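Local coordinates for protein GphF Dehydratase 1 (PDB 6MBF) that probably dehydrates intermediates on the gephyronic acid polyketide synthase and takes part in rearranging the olefin that results, at residues R96-D101 with E105-E110; R167-L172 with L203-Q208; L264-M269 with L273-D278. All blocks are in the same frame, centred on the assembly; numbering follows the deposited sequence.

The polyketide synthase dehydratase shows how one fold is built from recurring pieces, strand hairpins and a helix against a curved sheet, that its two hotdog halves share. Contact 1 comes first along the chain, in the first half, and joins strands 93-100 and 103-109 over helix 52-65. Contacts 2 and 3 follow in the second: one sets strand 169-175 beside helix 200-214, the other pairs strands 259-267 and 273-284. Their centres lie about 13 Å apart and they touch, C206 and F207 packing on L264, L266 and V277. Contact 1 lies 27 to 28 Å from both, between centres, across the middle of the chain, consistent with a double-hotdog dehydratase.

Contact 1 (R96-D101 with E105-E110)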
loop_
_atom_site.group_PDB
_atom_site.type_symbol
_atom_site.label_atom_id
_atom_site.label_comp_id
_atom_site.label_asym_id
_atom_site.label_seq_id
_atom_site.Cartn_x
_atom_site.Cartn_y
_atom_site.Cartn_z
ATOM N N ARG A 96 -14.062 7.640 3.043
ATOM C CA ARG A 96 -14.083 8.364 4.307
ATOM C C ARG A 96 -13.014 7.800 5.223
ATOM O O ARG A 96 -12.930 6.584 5.395
ATOM C CB ARG A 96 -15.456 8.253 4.978
ATOM C CG ARG A 96 -15.581 8.949 6.328
ATOM C CD ARG A 96 -16.951 8.682 6.954
ATOM N NE ARG A 96 -17.054 7.323 7.486
ATOM C CZ ARG A 96 -18.190 6.744 7.870
ATOM N NH1 ARG A 96 -19.342 7.402 7.780
ATOM N NH2 ARG A 96 -18.177 5.508 8.336
ATOM N N LEU A 97 -12.193 8.677 5.795
ATOM C CA LEU A 97 -11.313 8.309 6.897
ATOM C C LEU A 97 -11.764 9.100 8.113
ATOM O O LEU A 97 -11.803 10.334 8.074
ATOM C CB LEU A 97 -9.844 8.587 6.573
ATOM C CG LEU A 97 -8.823 8.123 7.628
ATOM C CD1 LEU A 97 -7.469 7.801 6.966
ATOM C CD2 LEU A 97 -8.610 9.143 8.768
ATOM N N ARG A 98 -12.101 8.394 9.182
ATOM C CA ARG A 98 -12.478 9.025 10.434
ATOM C C ARG A 98 -11.473 8.630 11.505
ATOM O O ARG A 98 -10.901 7.537 11.474
ATOM C CB ARG A 98 -13.906 8.639 10.849
ATOM C CG ARG A 98 -14.087 7.200 11.267
ATOM C CD ARG A 98 -15.563 6.873 11.476
ATOM N NE ARG A 98 -15.743 5.564 12.101
ATOM C CZ ARG A 98 -16.920 4.957 12.205
ATOM N NH1 ARG A 98 -18.004 5.544 11.719
ATOM N NH2 ARG A 98 -17.013 3.767 12.784
ATOM N N SER A 99 -11.262 9.531 12.453
ATOM C CA SER A 99 -10.229 9.349 13.455
ATOM C C SER A 99 -10.719 9.893 14.785
ATOM O O SER A 99 -11.412 10.913 14.827
ATOM C CB SER A 99 -8.934 10.065 13.049
ATOM O OG SER A 99 -7.915 9.859 14.008
ATOM N N GLU A 100 -10.383 9.191 15.860
ATOM C CA GLU A 100 -10.515 9.736 17.203
ATOM C C GLU A 100 -9.328 9.243 18.009
ATOM O O GLU A 100 -8.964 8.064 17.929
ATOM C CB GLU A 100 -11.844 9.355 17.870
ATOM C CG GLU A 100 -12.174 7.889 17.892
ATOM C CD GLU A 100 -13.440 7.603 18.684
ATOM O OE1 GLU A 100 -13.408 6.700 19.545
ATOM O OE2 GLU A 100 -14.461 8.291 18.457
ATOM N N ASP A 101 -8.705 10.157 18.746
ATOM C CA ASP A 101 -7.451 9.878 19.447
ATOM C C ASP A 101 -6.454 9.415 18.385
ATOM O O ASP A 101 -6.282 10.105 17.369
ATOM C CB ASP A 101 -7.714 8.901 20.582
ATOM C CG ASP A 101 -8.649 9.470 21.630
ATOM O OD1 ASP A 101 -8.570 10.689 21.893
ATOM O OD2 ASP A 101 -9.463 8.702 22.185
ATOM N N GLU A 105 -10.290 4.793 10.916
ATOM C CA GLU A 105 -11.070 3.826 10.158
ATOM C C GLU A 105 -11.324 4.379 8.764
ATOM O O GLU A 105 -11.552 5.580 8.593
ATOM C CB GLU A 105 -12.420 3.517 10.813
ATOM C CG GLU A 105 -12.363 2.903 12.187
ATOM C CD GLU A 105 -13.757 2.581 12.687
ATOM O OE1 GLU A 105 -14.379 3.459 13.314
ATOM O OE2 GLU A 105 -14.243 1.463 12.412
ATOM N N ILE A 106 -11.302 3.496 7.772
ATOM C CA ILE A 106 -11.565 3.862 6.389
ATOM C C ILE A 106 -12.780 3.082 5.911
ATOM O O ILE A 106 -12.815 1.848 6.017
ATOM C CB ILE A 106 -10.337 3.604 5.497
ATOM C CG1 ILE A 106 -9.162 4.463 5.984
ATOM C CG2 ILE A 106 -10.668 3.872 4.027
ATOM C CD1 ILE A 106 -7.875 4.293 5.146
ATOM N N HIS A 107 -13.778 3.808 5.410
ATOM C CA HIS A 107 -15.031 3.253 4.913
ATOM C C HIS A 107 -15.306 3.786 3.514
ATOM O O HIS A 107 -14.796 4.836 3.114
ATOM C CB HIS A 107 -16.233 3.632 5.795
ATOM C CG HIS A 107 -16.272 2.963 7.134
ATOM N ND1 HIS A 107 -15.440 3.318 8.175
ATOM C CD2 HIS A 107 -17.089 1.997 7.617
ATOM C CE1 HIS A 107 -15.728 2.584 9.235
ATOM N NE2 HIS A 107 -16.725 1.774 8.924
ATOM N N SER A 108 -16.150 3.067 2.774
ATOM C CA SER A 108 -16.655 3.552 1.496
ATOM C C SER A 108 -18.171 3.451 1.471
ATOM O O SER A 108 -18.780 2.700 2.239
ATOM C CB SER A 108 -16.085 2.770 0.300
ATOM O OG SER A 108 -16.650 1.468 0.227
ATOM N N ALA A 109 -18.770 4.184 0.535
ATOM C CA ALA A 109 -20.213 4.141 0.345
ATOM C C ALA A 109 -20.556 4.495 -1.096
ATOM O O ALA A 109 -19.817 5.218 -1.769
ATOM C CB ALA A 109 -20.926 5.101 1.304
ATOM N N GLU A 110 -21.687 3.978 -1.563
ATOM C CA GLU A 110 -22.261 4.494 -2.797
ATOM C C GLU A 110 -22.637 5.955 -2.585
ATOM O O GLU A 110 -23.234 6.292 -1.551
ATOM C CB GLU A 110 -23.491 3.686 -3.208
ATOM C CG GLU A 110 -23.179 2.265 -3.641
ATOM C CD GLU A 110 -24.426 1.462 -3.951
ATOM O OE1 GLU A 110 -25.539 1.956 -3.667
ATOM O OE2 GLU A 110 -24.292 0.336 -4.478
HETATM O O HOH W 1 -14.552 5.927 8.127
#
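E105 OE1 is gripped twice by R98, whose NE and NH2 donate to it over 2.8 Å and 2.7 Å in a salt bridge. The oxygen lies in the guanidinium plane, at its edge, whereas both nitrogens come to it from the same face of the carboxylate, the two flat groups turned 58° apart. R98 starts with CG between its backbone N and carbonyl carbon (chi1 69°) and then runs extended, a course that carries its head alongside E105. The other carboxylate oxygen, OE2, forms a salt bridge with R122, placing E105 between two arginines that would be expected to stabilise its charged form. An alanine in place of R98 is likely to leave E105 OE1 without its two donors and the carboxylate freer to turn about its link to R122.

R96 NH2 sits over one face of the H107 ring, 3.4 Å from H107 CG and displaced toward the rim. Water 1 accepts from R96 NE, donates to E105 O and hydrogen-bonds with H107 ND1 at 2.8 Å. R96 also forms a salt bridge from NH1 to E117 and a cation-pi contact with W120. Across the strands, R96 with H107 and R98 with E105 are hydrogen-bonded pairs; L97 with I106 is the non-hydrogen-bonded pair between them. On the face opposite R96, R98, E105 and H107, L97 CD1 meets I106 CG1 at 3.9 Å, and both residues pack on helix 52-65. With polar side chains on one face and apolar ones turned to that helix, this is an antiparallel beta hairpin of the hotdog fold, whose sheet wraps the central helix.

Contact 2 (R167-L172 with L203-Q208); sequences RNIRHL and LDACFQ
Van der Waals packing carries the direct contact between I169 and the helix residues A205 and Q208. The CG1 branch of I169 reaches over the A205 carbonyl, with both CG1 and CD1 3.6 Å from A205 O, and CD1 goes on to meet Q208 CB at 3.9 Å. Holding CG1 anti to the carbonyl carbon (chi1 -46°) turns this longer branch to the helix. Just before it, N168 CB rests against A205 CB at 3.9 Å.

The polar link is indirect. Water 2 accepts from N168 ND2 over 3.2 Å and donates to D204 OD2 over 2.7 Å, while R165 O takes the stronger bond from ND2. One helical turn on, Q208 NE2 donates almost straight (170°) to the same D204 OD2, which lies in its amide plane. The Q208 amide is fixed by Y154 OH at OE1 and L166 O at NE2, and Y162 OH binds D204 OD1. D204 and Q208 belong to the HPxxxDxxxQ motif of polyketide synthase dehydratases, whose aspartate probably serves in the active site, as in relatives.

I169 is wedged between helix 200-214 and L151 of helix 151-158. Strand 169-175 pairs beyond with strand 178-184, where R170 and H171 form a classic bulge opposite H182.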
loop_
_atom_site.group_PDB
_atom_site.type_symbol
_atom_site.label_atom_id
_atom_site.label_comp_id
_atom_site.label_asym_id
_atom_site.label_seq_id
_atom_site.Cartn_x
_atom_site.Cartn_y
_atom_site.Cartn_z
ATOM N N ARG A 167 3.821 -1.756 -12.911
ATOM C CA ARG A 167 4.937 -2.645 -13.237
ATOM C C ARG A 167 6.228 -1.852 -13.047
ATOM O O ARG A 167 6.965 -1.588 -14.001
ATOM C CB ARG A 167 4.801 -3.193 -14.666
ATOM C CG ARG A 167 3.502 -3.975 -14.874
ATOM C CD ARG A 167 3.274 -4.334 -16.333
ATOM N NE ARG A 167 1.958 -4.944 -16.476
ATOM C CZ ARG A 167 1.196 -4.874 -17.565
ATOM N NH1 ARG A 167 1.624 -4.234 -18.652
ATOM N NH2 ARG A 167 -0.001 -5.454 -17.561
ATOM N N ASN A 168 6.506 -1.476 -11.798
ATOM C CA ASN A 168 7.509 -0.463 -11.502
ATOM C C ASN A 168 8.788 -1.021 -10.889
ATOM O O ASN A 168 9.654 -0.236 -10.473
ATOM C CB ASN A 168 6.893 0.602 -10.597
ATOM C CG ASN A 168 5.740 1.324 -11.283
ATOM O OD1 ASN A 168 5.950 2.025 -12.273
ATOM N ND2 ASN A 168 4.521 1.141 -10.774
ATOM N N ILE A 169 8.939 -2.341 -10.845
ATOM C CA ILE A 169 10.197 -2.967 -10.432
ATOM C C ILE A 169 11.137 -2.976 -11.628
ATOM O O ILE A 169 10.806 -3.527 -12.684
ATOM C CB ILE A 169 9.980 -4.396 -9.909
ATOM C CG1 ILE A 169 8.797 -4.465 -8.942
ATOM C CG2 ILE A 169 11.257 -4.911 -9.185
ATOM C CD1 ILE A 169 8.417 -5.893 -8.585
ATOM N N ARG A 170 12.302 -2.351 -11.471
ATOM C CA ARG A 170 13.289 -2.341 -12.541
ATOM C C ARG A 170 14.221 -3.540 -12.465
ATOM O O ARG A 170 14.529 -4.154 -13.495
ATOM C CB ARG A 170 14.100 -1.043 -12.502
ATOM C CG ARG A 170 13.245 0.204 -12.625
ATOM C CD ARG A 170 12.195 0.028 -13.712
ATOM N NE ARG A 170 11.133 1.021 -13.619
ATOM C CZ ARG A 170 9.872 0.788 -13.965
ATOM N NH1 ARG A 170 8.967 1.747 -13.851
ATOM N NH2 ARG A 170 9.518 -0.412 -14.407
ATOM N N HIS A 171 14.651 -3.895 -11.256
ATOM C CA HIS A 171 15.591 -4.987 -11.047
ATOM C C HIS A 171 15.237 -5.660 -9.731
ATOM O O HIS A 171 14.758 -5.008 -8.801
ATOM C CB HIS A 171 17.043 -4.485 -11.023
ATOM C CG HIS A 171 18.038 -5.514 -10.579
ATOM N ND1 HIS A 171 18.546 -6.475 -11.426
ATOM C CD2 HIS A 171 18.621 -5.727 -9.374
ATOM C CE1 HIS A 171 19.396 -7.240 -10.762
ATOM N NE2 HIS A 171 19.460 -6.807 -9.514
ATOM N N LEU A 172 15.464 -6.970 -9.660
ATOM C CA LEU A 172 15.180 -7.715 -8.442
ATOM C C LEU A 172 16.150 -8.884 -8.382
ATOM O O LEU A 172 16.303 -9.603 -9.373
ATOM C CB LEU A 172 13.724 -8.212 -8.408
ATOM C CG LEU A 172 13.286 -8.978 -7.145
ATOM C CD1 LEU A 172 13.333 -8.092 -5.883
ATOM C CD2 LEU A 172 11.900 -9.575 -7.314
ATOM N N LEU A 203 4.885 1.878 -3.281
ATOM C CA LEU A 203 4.826 0.867 -2.231
ATOM C C LEU A 203 4.273 -0.453 -2.761
ATOM O O LEU A 203 4.776 -1.520 -2.397
ATOM C CB LEU A 203 4.006 1.374 -1.045
ATOM C CG LEU A 203 4.031 0.438 0.164
ATOM C CD1 LEU A 203 5.459 0.224 0.673
ATOM C CD2 LEU A 203 3.113 0.975 1.276
ATOM N N ASP A 204 3.274 -0.405 -3.652
ATOM C CA ASP A 204 2.803 -1.635 -4.289
ATOM C C ASP A 204 3.928 -2.350 -5.028
ATOM O O ASP A 204 4.012 -3.583 -4.986
ATOM C CB ASP A 204 1.655 -1.344 -5.255
ATOM C CG ASP A 204 1.287 -2.559 -6.086
ATOM O OD1 ASP A 204 0.636 -3.478 -5.546
ATOM O OD2 ASP A 204 1.665 -2.591 -7.277
ATOM N N ALA A 205 4.790 -1.600 -5.721
ATOM C CA ALA A 205 5.925 -2.223 -6.399
ATOM C C ALA A 205 6.831 -2.953 -5.407
ATOM O O ALA A 205 7.308 -4.060 -5.686
ATOM C CB ALA A 205 6.712 -1.167 -7.180
ATOM N N CYS A 206 7.054 -2.367 -4.228
ATOM C CA CYS A 206 7.845 -3.049 -3.207
ATOM C C CYS A 206 7.156 -4.325 -2.738
ATOM O O CYS A 206 7.802 -5.364 -2.570
ATOM C CB CYS A 206 8.106 -2.110 -2.025
ATOM S SG CYS A 206 9.108 -0.652 -2.439
ATOM N N PHE A 207 5.841 -4.271 -2.526
ATOM C CA PHE A 207 5.131 -5.479 -2.125
ATOM C C PHE A 207 5.144 -6.516 -3.241
ATOM O O PHE A 207 5.215 -7.719 -2.966
ATOM C CB PHE A 207 3.696 -5.140 -1.706
ATOM C CG PHE A 207 3.588 -4.336 -0.417
ATOM C CD1 PHE A 207 4.717 -3.968 0.316
ATOM C CD2 PHE A 207 2.343 -3.940 0.045
ATOM C CE1 PHE A 207 4.593 -3.219 1.508
ATOM C CE2 PHE A 207 2.214 -3.201 1.221
ATOM C CZ PHE A 207 3.330 -2.840 1.950
ATOM N N GLN A 208 5.128 -6.075 -4.506
ATOM C CA GLN A 208 5.196 -7.030 -5.610
ATOM C C GLN A 208 6.549 -7.744 -5.668
ATOM O O GLN A 208 6.629 -8.869 -6.181
ATOM C CB GLN A 208 4.888 -6.332 -6.939
ATOM C CG GLN A 208 3.402 -5.986 -7.145
ATOM C CD GLN A 208 3.077 -5.830 -8.606
ATOM O OE1 GLN A 208 3.399 -6.708 -9.413
ATOM N NE2 GLN A 208 2.462 -4.705 -8.972
HETATM O O HOH W 2 3.297 -0.849 -8.619
#

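Contact 3 (L264-M269 with L273-D278); sequences LRLFDM and LVASVD
A chi1 of -175° swings L273 CG away from its own amide nitrogen and lays CD1 over the face of the F267 ring, 4.1 Å from its centroid in a CH-pi contact. R265 bends at chi2 (-63°) and folds its chain across S276, with R265 CD 3.5 Å from S276 CB. Its guanidinium then meets D278 end-on: NH1 and NH2 both donate to OD2, at 2.9 Å and 3.0 Å, the planes 65° apart. NH1 also donates to L264 O, coming from the face of that carbonyl opposite to V277 N.

The strands are antiparallel, L264 with V277 and L266 with A275 forming hydrogen-bonded pairs. A classic bulge follows, V274 and A275 both facing L266: L266 O accepts from V274 N at 2.7 Å and, less closely, from A275 N at 3.3 Å.

L264 CD1 lies beside V277 CG1 and L266 CD2 beside A275 CB, on the face where L264 and L266 pack against helix 200-214. The hairpin is thus two-sided: apolar contacts suit the buried helix, whereas the other face carries the partly exposed R265, S276 and D278, with an ion pair in which one carboxylate oxygen takes both NH groups of a guanidinium.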
loop_
_atom_site.group_PDB
_atom_site.type_symbol
_atom_site.label_atom_id
_atom_site.label_comp_id
_atom_site.label_asym_id
_atom_site.label_seq_id
_atom_site.Cartn_x
_atom_site.Cartn_y
_atom_site.Cartn_z
ATOM N N LEU A 264 10.082 -5.219 5.285
ATOM C CA LEU A 264 10.699 -4.488 4.187
ATOM C C LEU A 264 11.344 -3.214 4.703
ATOM O O LEU A 264 10.893 -2.621 5.686
ATOM C CB LEU A 264 9.689 -4.123 3.086
ATOM C CG LEU A 264 8.927 -5.250 2.391
ATOM C CD1 LEU A 264 7.652 -5.580 3.134
ATOM C CD2 LEU A 264 8.601 -4.821 0.960
ATOM N N ARG A 265 12.422 -2.810 4.033
ATOM C CA ARG A 265 13.116 -1.559 4.302
ATOM C C ARG A 265 13.352 -0.870 2.968
ATOM O O ARG A 265 13.913 -1.474 2.048
ATOM C CB ARG A 265 14.444 -1.803 5.030
ATOM C CG ARG A 265 14.294 -2.546 6.359
ATOM C CD ARG A 265 13.473 -1.728 7.328
ATOM N NE ARG A 265 13.463 -2.271 8.686
ATOM C CZ ARG A 265 12.462 -2.963 9.222
ATOM N NH1 ARG A 265 11.366 -3.231 8.519
ATOM N NH2 ARG A 265 12.558 -3.384 10.478
ATOM N N LEU A 266 12.898 0.376 2.856
ATOM C CA LEU A 266 13.037 1.158 1.633
ATOM C C LEU A 266 14.135 2.201 1.821
ATOM O O LEU A 266 14.139 2.926 2.821
ATOM C CB LEU A 266 11.713 1.845 1.271
ATOM C CG LEU A 266 10.547 1.013 0.703
ATOM C CD1 LEU A 266 10.073 -0.072 1.660
ATOM C CD2 LEU A 266 9.400 1.942 0.362
ATOM N N PHE A 267 15.041 2.298 0.847
ATOM C CA PHE A 267 16.165 3.226 0.899
ATOM C C PHE A 267 16.160 4.120 -0.331
ATOM O O PHE A 267 15.791 3.680 -1.425
ATOM C CB PHE A 267 17.505 2.479 0.965
ATOM C CG PHE A 267 17.632 1.569 2.150
ATOM C CD1 PHE A 267 18.237 2.006 3.322
ATOM C CD2 PHE A 267 17.143 0.274 2.088
ATOM C CE1 PHE A 267 18.347 1.162 4.418
ATOM C CE2 PHE A 267 17.250 -0.569 3.177
ATOM C CZ PHE A 267 17.851 -0.129 4.339
ATOM N N ASP A 268 16.581 5.376 -0.169
ATOM C CA ASP A 268 16.750 6.189 -1.366
ATOM C C ASP A 268 18.016 5.744 -2.097
ATOM O O ASP A 268 18.733 4.838 -1.657
ATOM C CB ASP A 268 16.734 7.684 -1.026
ATOM C CG ASP A 268 17.922 8.144 -0.181
ATOM O OD1 ASP A 268 18.977 7.476 -0.134
ATOM O OD2 ASP A 268 17.787 9.219 0.448
ATOM N N MET A 269 18.279 6.362 -3.252
ATOM C CA MET A 269 19.409 5.913 -4.063
ATOM C C MET A 269 20.765 6.273 -3.453
ATOM O O MET A 269 21.797 5.839 -3.983
ATOM C CB MET A 269 19.281 6.470 -5.481
ATOM C CG MET A 269 17.975 6.049 -6.157
ATOM S SD MET A 269 17.710 4.255 -6.163
ATOM C CE MET A 269 18.770 3.769 -7.521
ATOM N N LEU A 273 17.602 5.500 4.718
ATOM C CA LEU A 273 16.313 4.850 4.950
ATOM C C LEU A 273 15.154 5.813 4.709
ATOM O O LEU A 273 15.115 6.909 5.276
ATOM C CB LEU A 273 16.249 4.313 6.375
ATOM C CG LEU A 273 14.988 3.504 6.688
ATOM C CD1 LEU A 273 15.047 2.166 5.971
ATOM C CD2 LEU A 273 14.832 3.312 8.196
ATOM N N VAL A 274 14.214 5.387 3.869
ATOM C CA VAL A 274 13.020 6.160 3.539
ATOM C C VAL A 274 11.793 5.647 4.284
ATOM O O VAL A 274 10.953 6.434 4.726
ATOM C CB VAL A 274 12.795 6.124 2.009
ATOM C CG1 VAL A 274 11.376 6.551 1.658
ATOM C CG2 VAL A 274 13.815 7.007 1.313
ATOM N N ALA A 275 11.654 4.330 4.412
ATOM C CA ALA A 275 10.462 3.770 5.029
ATOM C C ALA A 275 10.761 2.360 5.503
ATOM O O ALA A 275 11.663 1.694 4.996
ATOM C CB ALA A 275 9.271 3.764 4.060
ATOM N N SER A 276 9.973 1.898 6.467
ATOM C CA SER A 276 10.135 0.550 6.991
ATOM C C SER A 276 8.770 -0.070 7.227
ATOM O O SER A 276 7.867 0.581 7.763
ATOM C CB SER A 276 10.930 0.540 8.295
ATOM O OG SER A 276 10.263 1.312 9.276
ATOM N N VAL A 277 8.640 -1.339 6.853
ATOM C CA VAL A 277 7.389 -2.086 6.937
ATOM C C VAL A 277 7.662 -3.337 7.761
ATOM O O VAL A 277 8.517 -4.150 7.391
ATOM C CB VAL A 277 6.837 -2.461 5.549
ATOM C CG1 VAL A 277 5.579 -3.296 5.703
ATOM C CG2 VAL A 277 6.548 -1.207 4.710
ATOM N N ASP A 278 6.959 -3.485 8.883
ATOM C CA ASP A 278 7.120 -4.646 9.749
ATOM C C ASP A 278 5.895 -5.539 9.647
ATOM O O ASP A 278 4.767 -5.078 9.852
ATOM C CB ASP A 278 7.325 -4.234 11.213
ATOM C CG ASP A 278 8.599 -3.448 11.422
ATOM O OD1 ASP A 278 8.593 -2.508 12.249
ATOM O OD2 ASP A 278 9.598 -3.764 10.746
#